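PDB 4K2E: transcriptional activator HlyU from Vibrio cholerae, which binds DNA as a winged-helix regulator of the ArsR family and up-regulates expression of the hemolysin gene hlyA. Local coordinates for residues Glu35-Ile40 and Ser66-Trp71. Numbering follows the deposited sequence.
Sequences ERRLQI and SQHLAW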
loop_
_atom_site.group_PDB
_atom_site.type_symbol
_atom_site.label_atom_id
_atom_site.label_comp_id
_atom_site.label_asym_id
_atom_site.label_seq_id
_atom_site.Cartn_x
_atom_site.Cartn_y
_atom_site.Cartn_z
ATOM N N GLU A 35 -2.528 -2.072 -10.448
ATOM C CA GLU A 35 -1.820 -1.120 -11.296
ATOM C C GLU A 35 -2.738 -0.040 -11.850
ATOM O O GLU A 35 -2.379 1.137 -11.855
ATOM C CB GLU A 35 -1.021 -1.811 -12.391
ATOM C CG GLU A 35 0.318 -2.350 -11.873
ATOM C CD GLU A 35 1.154 -3.021 -12.932
ATOM O OE1 GLU A 35 1.129 -2.569 -14.101
ATOM O OE2 GLU A 35 1.838 -4.011 -12.582
ATOM N N ARG A 36 -3.937 -0.428 -12.273
ATOM C CA ARG A 36 -4.868 0.562 -12.828
ATOM C C ARG A 36 -5.416 1.532 -11.749
ATOM O O ARG A 36 -5.445 2.761 -11.945
ATOM C CB ARG A 36 -6.004 -0.114 -13.612
ATOM C CG ARG A 36 -5.557 -0.986 -14.778
ATOM C CD ARG A 36 -4.547 -0.235 -15.660
ATOM N NE ARG A 36 -4.497 -0.769 -17.004
ATOM C CZ ARG A 36 -4.093 -0.073 -18.066
ATOM N NH1 ARG A 36 -3.702 1.195 -17.940
ATOM N NH2 ARG A 36 -4.096 -0.642 -19.261
ATOM N N ARG A 37 -5.824 1.004 -10.592
ATOM C CA ARG A 37 -6.321 1.906 -9.549
ATOM C C ARG A 37 -5.233 2.859 -9.056
ATOM O O ARG A 37 -5.497 4.054 -8.870
ATOM C CB ARG A 37 -6.971 1.157 -8.374
ATOM C CG ARG A 37 -8.281 0.495 -8.727
ATOM C CD ARG A 37 -9.014 -0.143 -7.542
ATOM N NE ARG A 37 -8.229 -1.077 -6.701
ATOM C CZ ARG A 37 -8.203 -2.406 -6.815
ATOM N NH1 ARG A 37 -8.861 -3.035 -7.790
ATOM N NH2 ARG A 37 -7.483 -3.127 -5.946
ATOM N N LEU A 38 -4.018 2.341 -8.880
ATOM C CA LEU A 38 -2.900 3.207 -8.499
ATOM C C LEU A 38 -2.627 4.273 -9.574
ATOM O O LEU A 38 -2.345 5.409 -9.247
ATOM C CB LEU A 38 -1.615 2.426 -8.297
ATOM C CG LEU A 38 -0.417 3.215 -7.757
ATOM C CD1 LEU A 38 -0.726 3.720 -6.337
ATOM C CD2 LEU A 38 0.840 2.333 -7.761
ATOM N N GLN A 39 -2.662 3.882 -10.841
ATOM C CA GLN A 39 -2.457 4.850 -11.941
ATOM C C GLN A 39 -3.460 6.002 -11.873
ATOM O O GLN A 39 -3.088 7.187 -11.987
ATOM C CB GLN A 39 -2.512 4.149 -13.310
ATOM C CG GLN A 39 -1.234 3.404 -13.668
ATOM C CD GLN A 39 -1.387 2.411 -14.832
ATOM O OE1 GLN A 39 -2.373 2.430 -15.574
ATOM N NE2 GLN A 39 -0.398 1.533 -14.983
ATOM N N ILE A 40 -4.730 5.648 -11.683
ATOM C CA ILE A 40 -5.770 6.654 -11.495
ATOM C C ILE A 40 -5.438 7.582 -10.316
ATOM O O ILE A 40 -5.431 8.830 -10.420
ATOM C CB ILE A 40 -7.130 5.960 -11.245
ATOM C CG1 ILE A 40 -7.552 5.188 -12.503
ATOM C CG2 ILE A 40 -8.206 6.959 -10.798
ATOM C CD1 ILE A 40 -8.802 4.297 -12.327
ATOM N N SER A 66 -14.653 2.113 -15.428
ATOM C CA SER A 66 -15.758 2.297 -14.485
ATOM C C SER A 66 -15.671 1.389 -13.249
ATOM O O SER A 66 -16.047 1.814 -12.173
ATOM C CB SER A 66 -17.125 2.172 -15.179
ATOM O OG SER A 66 -17.480 0.825 -15.415
ATOM N N GLN A 67 -15.136 0.175 -13.391
ATOM C CA GLN A 67 -15.072 -0.758 -12.272
ATOM C C GLN A 67 -13.976 -0.334 -11.289
ATOM O O GLN A 67 -14.151 -0.397 -10.059
ATOM C CB GLN A 67 -14.812 -2.182 -12.757
ATOM C CG GLN A 67 -15.984 -2.842 -13.495
ATOM C CD GLN A 67 -15.905 -2.676 -15.006
ATOM O OE1 GLN A 67 -14.851 -2.355 -15.555
ATOM N NE2 GLN A 67 -17.025 -2.904 -15.688
ATOM N N HIS A 68 -12.847 0.109 -11.843
ATOM C CA HIS A 68 -11.771 0.639 -11.007
ATOM C C HIS A 68 -12.254 1.871 -10.253
ATOM O O HIS A 68 -12.000 2.021 -9.052
ATOM C CB HIS A 68 -10.537 0.984 -11.862
ATOM C CG HIS A 68 -9.949 -0.210 -12.534
ATOM N ND1 HIS A 68 -9.512 -1.310 -11.826
ATOM C CD2 HIS A 68 -9.782 -0.511 -13.841
ATOM C CE1 HIS A 68 -9.071 -2.224 -12.669
ATOM N NE2 HIS A 68 -9.228 -1.765 -13.897
ATOM N N LEU A 69 -12.932 2.765 -10.966
ATOM C CA LEU A 69 -13.425 3.969 -10.338
ATOM C C LEU A 69 -14.452 3.614 -9.274
ATOM O O LEU A 69 -14.513 4.253 -8.214
ATOM C CB LEU A 69 -14.022 4.934 -11.367
ATOM C CG LEU A 69 -13.042 5.536 -12.384
ATOM C CD1 LEU A 69 -13.816 6.277 -13.494
ATOM C CD2 LEU A 69 -11.996 6.461 -11.750
ATOM N N ALA A 70 -15.230 2.571 -9.535
ATOM C CA ALA A 70 -16.289 2.172 -8.621
ATOM C C ALA A 70 -15.693 1.702 -7.283
ATOM O O ALA A 70 -16.213 2.033 -6.202
ATOM C CB ALA A 70 -17.133 1.101 -9.233
ATOM N N TRP A 71 -14.627 0.913 -7.381
ATOM C CA TRP A 71 -13.874 0.482 -6.214
ATOM C C TRP A 71 -13.311 1.683 -5.459
ATOM O O TRP A 71 -13.494 1.790 -4.242
ATOM C CB TRP A 71 -12.757 -0.473 -6.657
ATOM C CG TRP A 71 -12.000 -1.193 -5.536
ATOM C CD1 TRP A 71 -11.473 -0.642 -4.394
ATOM C CD2 TRP A 71 -11.640 -2.573 -5.518
ATOM N NE1 TRP A 71 -10.819 -1.619 -3.658
ATOM C CE2 TRP A 71 -10.907 -2.807 -4.332
ATOM C CE3 TRP A 71 -11.869 -3.640 -6.393
ATOM C CZ2 TRP A 71 -10.418 -4.065 -3.999
ATOM C CZ3 TRP A 71 -11.384 -4.886 -6.056
ATOM C CH2 TRP A 71 -10.664 -5.084 -4.872
HETATM O O HOH W 1 -10.655 -2.331 -9.703
#
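The guanidinium of Arg37 lies flat on one face of the Trp71 indole, the two planes only 10° apart. Arg37 CZ stands 3.6 Å from the centroid of the six-membered ring, a cation-pi stack. NH1 lies over CE3 and NH2 over CZ2, while Arg37 CD makes a CH-pi contact with the five-membered ring. The bend at chi3 (-52°) turns the guanidinium over the indole. A water sits at the edge of the guanidinium, in its plane. It accepts a bond from Arg37 NH1 (2.7 Å) and is 2.6 Å from His68 ND1, so it bridges the two helices where no direct hydrogen bond joins them. NE and NH2 of Arg37 bond to the carbonyls of Ala31 and Lys30, which fix the group against the end of helix 16-32. One face of the His68 ring carries Arg36 CB, 3.7 Å from its centroid. Arg37 CG approaches the same ring obliquely. Beyond the rings, Ile40 CD1 meets His68 CB at 3.8 Å and Leu69 CD2 at 3.9 Å. The axes of the segments 35-40 and 66-71 come within 9.7 Å and cross at -71°. Helix 62-74 includes part of the predicted helix-turn-helix, in which it is probably the recognition helix. Helix 35-40 packs against it, and Leu58 of helix 51-58 touches Ile40, while Val51 and Leu54 of that helix meet Leu69.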